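Side-chain contacts in putative invasin (Yersinia pseudotuberculosis IP 31758, PDB 5N40), which is an adhesin that probably mediates attachment of the bacterium to host cells, with immunoglobulin-like domains carrying a C-type lectin-like adhesion domain: residues A104-T109 / P139-T144; I123-I128 / E210-T215; G162-A167 / V196-R201. The protein carries 1 engineered substitution. One frame throughout, in Å; residues are numbered along the deposited sequence.

Interaction 1: A104-T109 / P139-T144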
ATOM      1  N   ALA A 104      22.798  -2.152  -1.389  1.00 14.40           N
ATOM      2  CA  ALA A 104      23.144  -1.865  -2.768  1.00 13.30           C
ATOM      3  C   ALA A 104      22.310  -0.691  -3.265  1.00 13.06           C
ATOM      4  O   ALA A 104      21.075  -0.715  -3.135  1.00 11.62           O
ATOM      5  CB  ALA A 104      22.894  -3.088  -3.647  1.00 17.44           C
ATOM      6  N   PRO A 105      22.929   0.350  -3.812  1.00 14.09           N
ATOM      7  CA  PRO A 105      22.135   1.398  -4.458  1.00 13.68           C
ATOM      8  C   PRO A 105      21.279   0.796  -5.562  1.00 12.68           C
ATOM      9  O   PRO A 105      21.769   0.030  -6.400  1.00 14.54           O
ATOM     10  CB  PRO A 105      23.188   2.359  -5.010  1.00 15.40           C
ATOM     11  CG  PRO A 105      24.370   2.176  -4.088  1.00 17.90           C
ATOM     12  CD  PRO A 105      24.363   0.714  -3.731  1.00 15.78           C
ATOM     13  N   VAL A 106      19.990   1.143  -5.557  1.00 12.35           N
ATOM     14  CA  VAL A 106      19.048   0.616  -6.538  1.00 13.75           C
ATOM     15  C   VAL A 106      18.138   1.723  -7.058  1.00 13.28           C
ATOM     16  O   VAL A 106      17.964   2.772  -6.433  1.00 12.29           O
ATOM     17  CB  VAL A 106      18.183  -0.525  -5.968  1.00 14.24           C
ATOM     18  CG1 VAL A 106      19.025  -1.760  -5.717  1.00 11.77           C
ATOM     19  CG2 VAL A 106      17.467  -0.075  -4.693  1.00 15.26           C
ATOM     20  N   ASP A 107      17.564   1.468  -8.232  1.00 11.85           N
ATOM     21  CA  ASP A 107      16.433   2.227  -8.752  1.00 13.24           C
ATOM     22  C   ASP A 107      15.189   1.365  -8.604  1.00 12.21           C
ATOM     23  O   ASP A 107      15.208   0.176  -8.952  1.00 12.75           O
ATOM     24  CB  ASP A 107      16.606   2.601 -10.228  1.00 15.08           C
ATOM     25  CG  ASP A 107      17.834   3.446 -10.494  1.00 16.03           C
ATOM     26  OD1 ASP A 107      18.087   4.410  -9.739  1.00 15.54           O
ATOM     27  OD2 ASP A 107      18.528   3.141 -11.487  1.00 15.00           O
ATOM     28  N   LEU A 108      14.124   1.956  -8.091  1.00 13.25           N
ATOM     29  CA  LEU A 108      12.869   1.251  -7.895  1.00 14.75           C
ATOM     30  C   LEU A 108      11.848   1.664  -8.943  1.00 14.24           C
ATOM     31  O   LEU A 108      11.685   2.852  -9.238  1.00 12.85           O
ATOM     32  CB  LEU A 108      12.292   1.524  -6.508  1.00 13.27           C
ATOM     33  CG  LEU A 108      13.145   1.148  -5.298  1.00 12.88           C
ATOM     34  CD1 LEU A 108      12.343   1.333  -4.017  1.00 16.70           C
ATOM     35  CD2 LEU A 108      13.650  -0.260  -5.396  1.00 12.11           C
ATOM     36  N   THR A 109      11.157   0.672  -9.489  1.00 12.44           N
ATOM     37  CA  THR A 109       9.949   0.882 -10.273  1.00 14.22           C
ATOM     38  C   THR A 109       8.778   0.294  -9.501  1.00 11.12           C
ATOM     39  O   THR A 109       8.898  -0.787  -8.919  1.00 11.58           O
ATOM     40  CB  THR A 109      10.060   0.218 -11.647  1.00 16.97           C
ATOM     41  OG1 THR A 109      11.232   0.694 -12.321  1.00 18.26           O
ATOM     42  CG2 THR A 109       8.839   0.533 -12.493  1.00 18.14           C
ATOM     43  N   PRO A 139      18.177  -8.902  -6.269  1.00 11.79           N
ATOM     44  CA  PRO A 139      17.425  -9.765  -5.360  1.00 12.95           C
ATOM     45  C   PRO A 139      17.781  -9.504  -3.905  1.00 11.97           C
ATOM     46  O   PRO A 139      18.847  -8.987  -3.572  1.00 12.93           O
ATOM     47  CB  PRO A 139      17.844 -11.177  -5.781  1.00 15.34           C
ATOM     48  CG  PRO A 139      19.221 -11.008  -6.318  1.00 16.27           C
ATOM     49  CD  PRO A 139      19.288  -9.620  -6.920  1.00 13.90           C
ATOM     50  N   ASN A 140      16.834  -9.862  -3.034  1.00 11.16           N
ATOM     51  CA  ASN A 140      17.031  -9.855  -1.585  1.00 14.47           C
ATOM     52  C   ASN A 140      17.206  -8.447  -1.026  1.00 16.13           C
ATOM     53  O   ASN A 140      17.831  -8.254   0.022  1.00 19.02           O
ATOM     54  CB  ASN A 140      18.211 -10.751  -1.193  1.00 13.76           C
ATOM     55  CG  ASN A 140      17.971 -12.208  -1.556  1.00 15.24           C
ATOM     56  OD1 ASN A 140      16.910 -12.769  -1.267  1.00 15.04           O
ATOM     57  ND2 ASN A 140      18.941 -12.822  -2.218  1.00 15.43           N
ATOM     58  N   VAL A 141      16.610  -7.460  -1.685  1.00 13.22           N
ATOM     59  CA  VAL A 141      16.625  -6.078  -1.219  1.00 13.55           C
ATOM     60  C   VAL A 141      15.472  -5.877  -0.239  1.00 15.10           C
ATOM     61  O   VAL A 141      14.301  -6.065  -0.594  1.00 13.18           O
ATOM     62  CB  VAL A 141      16.520  -5.098  -2.394  1.00 13.60           C
ATOM     63  CG1 VAL A 141      16.340  -3.664  -1.887  1.00 13.43           C
ATOM     64  CG2 VAL A 141      17.760  -5.196  -3.301  1.00 10.13           C
ATOM     65  N   LYS A 142      15.803  -5.476   0.985  1.00 14.99           N
ATOM     66  CA  LYS A 142      14.792  -5.239   2.006  1.00 15.73           C
ATOM     67  C   LYS A 142      13.959  -4.005   1.669  1.00 14.81           C
ATOM     68  O   LYS A 142      14.495  -2.961   1.293  1.00 14.51           O
ATOM     69  CB  LYS A 142      15.460  -5.068   3.369  1.00 19.03           C
ATOM     70  CG  LYS A 142      16.097  -6.344   3.908  1.00 16.73           C
ATOM     71  CD  LYS A 142      16.682  -6.096   5.301  1.00 25.63           C
ATOM     72  CE  LYS A 142      17.260  -7.363   5.910  1.00 31.92           C
ATOM     73  NZ  LYS A 142      17.866  -7.106   7.256  1.00 41.06           N
ATOM     74  N   MET A 143      12.643  -4.125   1.848  1.00 15.18           N
ATOM     75  CA  MET A 143      11.690  -3.106   1.427  0.51 13.09           C
ATOM     76  C   MET A 143      10.744  -2.762   2.568  1.00 12.95           C
ATOM     77  O   MET A 143      10.360  -3.635   3.353  1.00 17.28           O
ATOM     78  CB  MET A 143      10.876  -3.591   0.222  0.51 14.01           C
ATOM     79  CG  MET A 143      10.384  -2.477  -0.695  0.51 14.99           C
ATOM     80  SD  MET A 143      11.702  -1.644  -1.606  0.51 15.31           S
ATOM     81  CE  MET A 143      12.417  -3.002  -2.528  0.51 14.26           C
ATOM     82  N   THR A 144      10.363  -1.484   2.649  1.00 12.38           N
ATOM     83  CA  THR A 144       9.302  -1.033   3.542  1.00 13.16           C
ATOM     84  C   THR A 144       8.350  -0.141   2.754  1.00 16.02           C
ATOM     85  O   THR A 144       8.660   0.315   1.649  1.00 15.07           O
ATOM     86  CB  THR A 144       9.829  -0.262   4.758  1.00 19.03           C
ATOM     87  OG1 THR A 144      10.434   0.952   4.317  1.00 16.57           O
ATOM     88  CG2 THR A 144      10.835  -1.092   5.549  1.00 21.48           C
TER
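Leu-108 and Met-143 face each other across 104-109 and 139-144 with CA atoms 10.4 Å apart, and Val-106 and Val-141 with CA atoms 8.9 Å apart, a gap that leaves the meeting to side chains. Two apolar pairs bridge it. On Leu-108 the CG lies beside the backbone N and anti to the carbonyl carbon (chi1 -59°), and the fork reaches across with both methyls: CD1 lies 3.9 Å from SD of Met-143, and CD2 lies 4.2 Å from Met-143 CE. The CB of Met-143 does not point at the other segment; its end comes nearer because the chain bends at chi2 (69°) and again at chi3 (59°), carrying the thioether over to the leucine. The two side chains run past each other in opposite directions, flank against flank. Met-143 has two conformers, so its reach to the leucine holds for one of them and is less certain.

The arrangement is the interior of an immunoglobulin-like beta sandwich: strand 106-112 edges one sheet and strand 142-151 belongs to the other. Nearer the domain's end, Val-106 CG1 and Val-141 CG2 are 4.4 Å apart, a looser fit between two branched side chains that both point inward. Ala-204, on strand 197-204, touches Val-106, Val-141 and Met-143, so a third strand shares this buried patch. The backbone around it is tied down by polar groups: Val-106 N bonds to OD2 of Asp-208, while Val-141 N bonds to OG1 of Thr-178.

Interaction 2: I123-I128 / E210-T215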
ATOM      1  N   ILE A 123      -5.587  -4.182  -4.656  1.00 11.91           N
ATOM      2  CA  ILE A 123      -4.678  -3.752  -5.711  1.00 11.71           C
ATOM      3  C   ILE A 123      -3.378  -4.537  -5.578  1.00 14.52           C
ATOM      4  O   ILE A 123      -2.831  -4.678  -4.474  1.00 14.40           O
ATOM      5  CB  ILE A 123      -4.424  -2.236  -5.635  1.00 14.18           C
ATOM      6  CG1 ILE A 123      -5.669  -1.472  -6.073  1.00 12.36           C
ATOM      7  CG2 ILE A 123      -3.239  -1.825  -6.525  1.00 12.87           C
ATOM      8  CD1 ILE A 123      -5.609   0.027  -5.800  1.00 14.80           C
ATOM      9  N   SER A 124      -2.886  -5.049  -6.700  1.00 12.63           N
ATOM     10  CA  SER A 124      -1.611  -5.752  -6.737  1.00 12.63           C
ATOM     11  C   SER A 124      -0.509  -4.739  -7.022  1.00 15.65           C
ATOM     12  O   SER A 124      -0.505  -4.103  -8.078  1.00 13.94           O
ATOM     13  CB  SER A 124      -1.626  -6.847  -7.801  1.00 17.77           C
ATOM     14  OG  SER A 124      -0.434  -7.616  -7.753  1.00 21.11           O
ATOM     15  N   LEU A 125       0.409  -4.585  -6.076  1.00 12.41           N
ATOM     16  CA  LEU A 125       1.478  -3.599  -6.155  1.00 16.47           C
ATOM     17  C   LEU A 125       2.799  -4.342  -6.249  1.00 13.42           C
ATOM     18  O   LEU A 125       3.106  -5.171  -5.385  1.00 13.61           O
ATOM     19  CB  LEU A 125       1.454  -2.675  -4.931  1.00 13.09           C
ATOM     20  CG  LEU A 125       2.398  -1.467  -4.875  1.00 13.49           C
ATOM     21  CD1 LEU A 125       1.859  -0.457  -3.879  1.00 15.66           C
ATOM     22  CD2 LEU A 125       3.821  -1.856  -4.506  1.00 13.74           C
ATOM     23  N   THR A 126       3.568  -4.058  -7.301  1.00 11.92           N
ATOM     24  CA  THR A 126       4.864  -4.689  -7.526  1.00 14.85           C
ATOM     25  C   THR A 126       5.978  -3.649  -7.492  1.00 12.33           C
ATOM     26  O   THR A 126       5.923  -2.645  -8.210  1.00 12.97           O
ATOM     27  CB  THR A 126       4.888  -5.426  -8.869  1.00 13.75           C
ATOM     28  OG1 THR A 126       3.884  -6.449  -8.876  1.00 16.08           O
ATOM     29  CG2 THR A 126       6.251  -6.049  -9.121  1.00 15.92           C
ATOM     30  N   VAL A 127       6.986  -3.905  -6.664  1.00  9.78           N
ATOM     31  CA  VAL A 127       8.233  -3.141  -6.649  1.00 11.14           C
ATOM     32  C   VAL A 127       9.277  -3.933  -7.415  1.00 13.44           C
ATOM     33  O   VAL A 127       9.485  -5.120  -7.135  1.00 12.58           O
ATOM     34  CB  VAL A 127       8.715  -2.874  -5.208  1.00 13.87           C
ATOM     35  CG1 VAL A 127       9.964  -1.982  -5.221  1.00 17.05           C
ATOM     36  CG2 VAL A 127       7.614  -2.264  -4.356  1.00 11.69           C
ATOM     37  N   ILE A 128       9.946  -3.283  -8.366  1.00 12.04           N
ATOM     38  CA  ILE A 128      11.049  -3.885  -9.104  1.00 14.37           C
ATOM     39  C   ILE A 128      12.300  -3.088  -8.770  1.00 10.63           C
ATOM     40  O   ILE A 128      12.324  -1.864  -8.952  1.00 12.21           O
ATOM     41  CB  ILE A 128      10.812  -3.885 -10.621  1.00 13.23           C
ATOM     42  CG1 ILE A 128       9.469  -4.532 -10.961  1.00 15.68           C
ATOM     43  CG2 ILE A 128      11.980  -4.590 -11.333  1.00 14.17           C
ATOM     44  CD1 ILE A 128       9.082  -4.401 -12.414  1.00 29.52           C
ATOM     45  N   GLU A 210      10.540   5.148  -4.277  1.00 11.52           N
ATOM     46  CA  GLU A 210       9.658   5.496  -5.383  1.00 12.60           C
ATOM     47  C   GLU A 210       8.231   5.449  -4.858  1.00 13.60           C
ATOM     48  O   GLU A 210       7.927   4.665  -3.958  1.00 12.73           O
ATOM     49  CB  GLU A 210       9.838   4.545  -6.575  1.00 15.02           C
ATOM     50  CG  GLU A 210       8.996   4.900  -7.788  1.00 15.83           C
ATOM     51  CD  GLU A 210       9.234   6.318  -8.259  1.00 17.83           C
ATOM     52  OE1 GLU A 210       8.600   7.252  -7.716  1.00 17.92           O
ATOM     53  OE2 GLU A 210      10.083   6.503  -9.158  1.00 16.79           O
ATOM     54  N   ASN A 211       7.368   6.304  -5.424  1.00 13.10           N
ATOM     55  CA  ASN A 211       5.984   6.471  -4.989  1.00 13.69           C
ATOM     56  C   ASN A 211       5.006   5.908  -6.011  1.00 14.59           C
ATOM     57  O   ASN A 211       5.280   5.880  -7.214  1.00 14.24           O
ATOM     58  CB  ASN A 211       5.624   7.950  -4.791  1.00 19.70           C
ATOM     59  CG  ASN A 211       6.385   8.601  -3.661  1.00 18.84           C
ATOM     60  OD1 ASN A 211       6.780   7.948  -2.705  1.00 24.71           O
ATOM     61  ND2 ASN A 211       6.572   9.912  -3.760  1.00 31.28           N
ATOM     62  N   THR A 212       3.832   5.508  -5.521  1.00 14.02           N
ATOM     63  CA  THR A 212       2.709   5.184  -6.390  1.00 11.91           C
ATOM     64  C   THR A 212       1.421   5.511  -5.649  1.00 16.46           C
ATOM     65  O   THR A 212       1.374   5.476  -4.418  1.00 14.46           O
ATOM     66  CB  THR A 212       2.720   3.707  -6.821  1.00 12.89           C
ATOM     67  OG1 THR A 212       1.984   3.544  -8.040  1.00 16.96           O
ATOM     68  CG2 THR A 212       2.121   2.799  -5.738  1.00 15.62           C
ATOM     69  N   ASN A 213       0.374   5.822  -6.408  1.00 15.29           N
ATOM     70  CA  ASN A 213      -0.919   6.164  -5.836  1.00 14.79           C
ATOM     71  C   ASN A 213      -1.870   4.983  -5.932  1.00 13.36           C
ATOM     72  O   ASN A 213      -1.912   4.284  -6.950  1.00 14.57           O
ATOM     73  CB  ASN A 213      -1.532   7.373  -6.545  1.00 14.23           C
ATOM     74  CG  ASN A 213      -0.804   8.659  -6.239  1.00 16.92           C
ATOM     75  OD1 ASN A 213      -0.250   8.829  -5.156  1.00 18.57           O
ATOM     76  ND2 ASN A 213      -0.802   9.576  -7.195  1.00 18.43           N
ATOM     77  N   VAL A 214      -2.622   4.757  -4.861  1.00 11.78           N
ATOM     78  CA  VAL A 214      -3.704   3.785  -4.855  1.00 15.33           C
ATOM     79  C   VAL A 214      -4.968   4.480  -4.370  1.00 12.26           C
ATOM     80  O   VAL A 214      -4.940   5.265  -3.415  1.00 15.08           O
ATOM     81  CB  VAL A 214      -3.369   2.556  -3.982  1.00 13.00           C
ATOM     82  CG1 VAL A 214      -2.197   1.780  -4.598  1.00 10.05           C
ATOM     83  CG2 VAL A 214      -3.061   2.976  -2.546  1.00 15.31           C
ATOM     84  N   THR A 215      -6.078   4.202  -5.045  1.00 12.36           N
ATOM     85  CA  THR A 215      -7.358   4.813  -4.730  1.00 15.23           C
ATOM     86  C   THR A 215      -8.370   3.700  -4.516  1.00 12.90           C
ATOM     87  O   THR A 215      -8.457   2.780  -5.330  1.00 11.80           O
ATOM     88  CB  THR A 215      -7.806   5.749  -5.856  1.00 16.59           C
ATOM     89  OG1 THR A 215      -6.835   6.790  -6.015  1.00 14.72           O
ATOM     90  CG2 THR A 215      -9.173   6.367  -5.562  1.00 15.73           C
TER
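Ile-123 against Val-214 and Leu-125 against Thr-212 make a face-to-face contact between the two sheets of the immunoglobulin-like sandwich, largely buried, with Thr-212 nearer the margin. The evidence is in the spacing: the axes of 123-128 and 210-215 approach to 9.4 Å, too far for backbone pairing, and the strands run antiparallel at 172°. Each strand belongs to its own sheet; in that of 123-128, Ile-123 and Leu-125 pair through the backbone with Val-188 and Val-186 of strand 183-189.

At one end of the contact Ile-123 does the reaching. Its CG1 lies beside the backbone N and its chi2 is extended, which sends CD1 across the gap to sit 3.8 Å from CB of Val-214 and 4.0 Å from Val-214 CG1. The two side chains meet at a slant, and the same methyl touches the backbone O of Thr-215 at 4.0 Å. Further along, Leu-125 and Thr-212 meet tip to tip, CD1 of Leu-125 lying 3.8 Å from CG2 of Thr-212. With OG1 anti to the backbone N (chi1 -157°), the threonine presents its methyl rather than its hydroxyl to the leucine. Val-110, from the neighbouring strand 106-112, packs on both Leu-125 and Thr-212.

The CB of Glu-210 points toward 123-128, but its end leads away, and the side chain packs on Val-110. Its OE1 accepts a hydrogen bond from the backbone N-H of Asn-211 at 2.8 Å (OE1 to N) through the anti lone pair.

Chemically, the meeting surfaces are methyl and methine groups, with a single carbonyl oxygen at their margin. Such packing gives cohesion by close fit and exclusion of water, with little directional preference, and the pairing of strands is left to the backbone bonds inside each sheet.

Interaction 3: G162-A167 / V196-R201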
ATOM      1  N   GLY A 162      -9.134   5.436   7.096  1.00 13.79           N
ATOM      2  CA  GLY A 162      -8.489   4.300   7.721  1.00 15.90           C
ATOM      3  C   GLY A 162      -7.076   4.078   7.210  1.00 14.69           C
ATOM      4  O   GLY A 162      -6.639   4.646   6.210  1.00 15.88           O
ATOM      5  N   VAL A 163      -6.350   3.218   7.922  1.00 14.40           N
ATOM      6  CA  VAL A 163      -4.972   2.889   7.555  1.00 17.45           C
ATOM      7  C   VAL A 163      -4.992   1.875   6.418  1.00 15.96           C
ATOM      8  O   VAL A 163      -5.630   0.820   6.521  1.00 14.79           O
ATOM      9  CB  VAL A 163      -4.201   2.349   8.772  1.00 16.98           C
ATOM     10  CG1 VAL A 163      -2.749   2.015   8.411  1.00 15.69           C
ATOM     11  CG2 VAL A 163      -4.245   3.343   9.914  1.00 18.80           C
ATOM     12  N   VAL A 164      -4.294   2.194   5.321  1.00 15.07           N
ATOM     13  CA  VAL A 164      -4.194   1.270   4.196  1.00 13.77           C
ATOM     14  C   VAL A 164      -3.465   0.006   4.632  1.00 12.62           C
ATOM     15  O   VAL A 164      -2.513   0.047   5.422  1.00 15.54           O
ATOM     16  CB  VAL A 164      -3.490   1.949   3.008  1.00 10.12           C
ATOM     17  CG1 VAL A 164      -3.091   0.936   1.934  1.00 13.70           C
ATOM     18  CG2 VAL A 164      -4.395   3.003   2.396  1.00 17.90           C
ATOM     19  N   GLN A 165      -3.915  -1.130   4.107  1.00 10.89           N
ATOM     20  CA  GLN A 165      -3.440  -2.441   4.518  1.00 10.84           C
ATOM     21  C   GLN A 165      -2.561  -3.037   3.431  1.00 13.47           C
ATOM     22  O   GLN A 165      -2.870  -2.933   2.239  1.00 13.31           O
ATOM     23  CB  GLN A 165      -4.613  -3.390   4.803  1.00 15.40           C
ATOM     24  CG  GLN A 165      -5.563  -2.912   5.882  1.00 12.77           C
ATOM     25  CD  GLN A 165      -4.943  -2.930   7.265  1.00 16.93           C
ATOM     26  OE1 GLN A 165      -4.683  -3.995   7.824  1.00 17.87           O
ATOM     27  NE2 GLN A 165      -4.719  -1.749   7.832  1.00 15.39           N
ATOM     28  N   ILE A 166      -1.468  -3.665   3.853  1.00 14.99           N
ATOM     29  CA  ILE A 166      -0.615  -4.461   2.986  1.00 11.69           C
ATOM     30  C   ILE A 166      -0.533  -5.849   3.603  1.00 16.03           C
ATOM     31  O   ILE A 166      -0.205  -5.988   4.786  1.00 15.45           O
ATOM     32  CB  ILE A 166       0.778  -3.821   2.814  1.00 12.24           C
ATOM     33  CG1 ILE A 166       0.640  -2.418   2.197  1.00 13.98           C
ATOM     34  CG2 ILE A 166       1.667  -4.704   1.950  1.00 17.49           C
ATOM     35  CD1 ILE A 166       1.947  -1.638   2.038  1.00 17.25           C
ATOM     36  N   ALA A 167      -0.873  -6.870   2.821  1.00 16.66           N
ATOM     37  CA  ALA A 167      -0.915  -8.242   3.327  1.00 19.05           C
ATOM     38  C   ALA A 167      -1.787  -8.340   4.579  1.00 19.24           C
ATOM     39  O   ALA A 167      -1.444  -9.010   5.554  1.00 19.53           O
ATOM     40  CB  ALA A 167       0.497  -8.764   3.604  1.00 24.27           C
ATOM     41  N   VAL A 196     -10.451   7.712  -0.617  1.00 12.46           N
ATOM     42  CA  VAL A 196      -9.279   8.565  -0.737  1.00 11.96           C
ATOM     43  C   VAL A 196      -8.246   7.933  -1.664  1.00 13.54           C
ATOM     44  O   VAL A 196      -8.212   6.718  -1.881  1.00 10.29           O
ATOM     45  CB  VAL A 196      -8.648   8.873   0.643  1.00 12.46           C
ATOM     46  CG1 VAL A 196      -9.617   9.669   1.494  1.00 13.54           C
ATOM     47  CG2 VAL A 196      -8.256   7.598   1.367  1.00 13.62           C
ATOM     48  N   GLN A 197      -7.393   8.802  -2.205  1.00 12.70           N
ATOM     49  CA  GLN A 197      -6.210   8.418  -2.957  1.00 14.64           C
ATOM     50  C   GLN A 197      -5.020   8.490  -2.011  1.00 11.24           C
ATOM     51  O   GLN A 197      -4.725   9.559  -1.467  1.00 12.78           O
ATOM     52  CB  GLN A 197      -6.007   9.347  -4.153  1.00 15.49           C
ATOM     53  CG  GLN A 197      -4.744   9.111  -4.953  1.00 14.42           C
ATOM     54  CD  GLN A 197      -4.377  10.299  -5.817  1.00 20.81           C
ATOM     55  OE1 GLN A 197      -3.547  11.136  -5.435  1.00 24.06           O
ATOM     56  NE2 GLN A 197      -4.971  10.374  -6.992  1.00 18.10           N
ATOM     57  N   THR A 198      -4.357   7.357  -1.808  1.00 10.93           N
ATOM     58  CA  THR A 198      -3.239   7.258  -0.883  1.00 11.29           C
ATOM     59  C   THR A 198      -1.949   7.100  -1.674  1.00 10.74           C
ATOM     60  O   THR A 198      -1.858   6.246  -2.561  1.00 10.77           O
ATOM     61  CB  THR A 198      -3.422   6.078   0.072  1.00 11.77           C
ATOM     62  OG1 THR A 198      -4.658   6.233   0.786  1.00 14.78           O
ATOM     63  CG2 THR A 198      -2.258   5.996   1.071  1.00 14.79           C
ATOM     64  N   THR A 199      -0.955   7.918  -1.350  1.00 10.96           N
ATOM     65  CA  THR A 199       0.366   7.781  -1.946  1.00 11.14           C
ATOM     66  C   THR A 199       1.194   6.882  -1.041  1.00 11.04           C
ATOM     67  O   THR A 199       1.466   7.231   0.114  1.00 14.67           O
ATOM     68  CB  THR A 199       1.036   9.141  -2.119  1.00 16.24           C
ATOM     69  OG1 THR A 199       0.220   9.977  -2.947  1.00 13.20           O
ATOM     70  CG2 THR A 199       2.411   8.974  -2.757  1.00 15.08           C
ATOM     71  N   LEU A 200       1.571   5.720  -1.555  1.00 10.05           N
ATOM     72  CA  LEU A 200       2.451   4.793  -0.857  1.00  9.25           C
ATOM     73  C   LEU A 200       3.871   4.943  -1.381  1.00 12.31           C
ATOM     74  O   LEU A 200       4.089   4.934  -2.595  1.00 13.12           O
ATOM     75  CB  LEU A 200       1.990   3.351  -1.047  1.00 12.69           C
ATOM     76  CG  LEU A 200       0.705   2.967  -0.307  1.00 12.98           C
ATOM     77  CD1 LEU A 200       0.271   1.569  -0.686  1.00 14.24           C
ATOM     78  CD2 LEU A 200       0.911   3.064   1.205  1.00 15.80           C
ATOM     79  N   ARG A 201       4.830   5.062  -0.472  1.00 12.23           N
ATOM     80  CA  ARG A 201       6.241   5.139  -0.850  1.00 13.16           C
ATOM     81  C   ARG A 201       6.937   3.828  -0.504  1.00 13.90           C
ATOM     82  O   ARG A 201       6.928   3.392   0.653  1.00 16.30           O
ATOM     83  CB  ARG A 201       6.944   6.303  -0.160  1.00 13.74           C
ATOM     84  CG  ARG A 201       8.388   6.463  -0.602  1.00 14.99           C
ATOM     85  CD  ARG A 201       8.890   7.836  -0.258  1.00 14.15           C
ATOM     86  NE  ARG A 201       9.050   8.016   1.177  1.00 13.89           N
ATOM     87  CZ  ARG A 201       9.482   9.141   1.734  1.00 15.50           C
ATOM     88  NH1 ARG A 201       9.777  10.181   0.969  1.00 16.08           N
ATOM     89  NH2 ARG A 201       9.610   9.229   3.049  1.00 15.08           N
TER
HETATM   90  O   HOH W   1      -5.164   6.173   3.510  1.00 14.76           O
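Val-164 and Thr-198, whose CA atoms are 7.9 Å apart, meet where 162-167 passes over strand 197-204, and the valine carries most of the contact. From its CA the CB points towards the other segment and divides into two methyls. One branch, CG2, lies beside the backbone N and settles on the threonine: it is 3.6 Å from Thr-198 OG1, 3.9 Å from Thr-198 CG2 and 4.0 Å from Thr-198 CB, so it touches all three atoms of the fork. The side chains lie alongside, running in opposing senses. The other branch, CG1, lies anti to the backbone N (chi1 167°) and leans to Leu-200, whose CD1 is 4.3 Å away, a lighter touch. Val-188 packs on both Val-164 and Leu-200, joining them from the sheet that holds strands 183-189 and 165-166.

The hydroxyl of Thr-198 is buried beside a methyl, but it is not left without a polar partner. A water donates to OG1 of Thr-198 at 2.8 Å and makes a second, weak bond to O of Gly-162 at 3.4 Å, a bridge from one segment to the other at the edge of the apolar patch.

Within 162-167, NE2 of Gln-165 donates to O of Val-163 at 3.0 Å, nearly straight at 172°. The donor stands above the carbonyl plane, 52° out of it; with the bond from NE2 to Asn-170 OD1, this holds the amide by two bonds.

Strand 165-166 belongs to one sheet and strand 197-204 to the facing one. Val-164, just ahead of strand 165-166, meets Thr-198 and Leu-200 of strand 197-204 through side chains alone, as in the core of an immunoglobulin-like beta sandwich.

All three contacts are buried and join the same two sheets of one immunoglobulin-like domain, the module between the first such domain and the lectin-like one. Interaction 1 lies towards one end, interactions 2 and 3 nearer the chain's centre, with centres 10 Å apart. Interactions 1 and 2 share one sheet through neighbouring strands 106-112 and 123-131, where Thr-109 O lies 2.8 Å from Ile-128 N, probably a hydrogen bond. Interactions 2 and 3 are tied within the sheet of strands 197-204 and 209-217, where Val-214 O lies 2.7 Å from Thr-198 N. Chemistry shifts along the way: thioether and aliphatic in 1, aliphatic with a threonine methyl in 2, and aliphatic with a water-bridged threonine hydroxyl in 3.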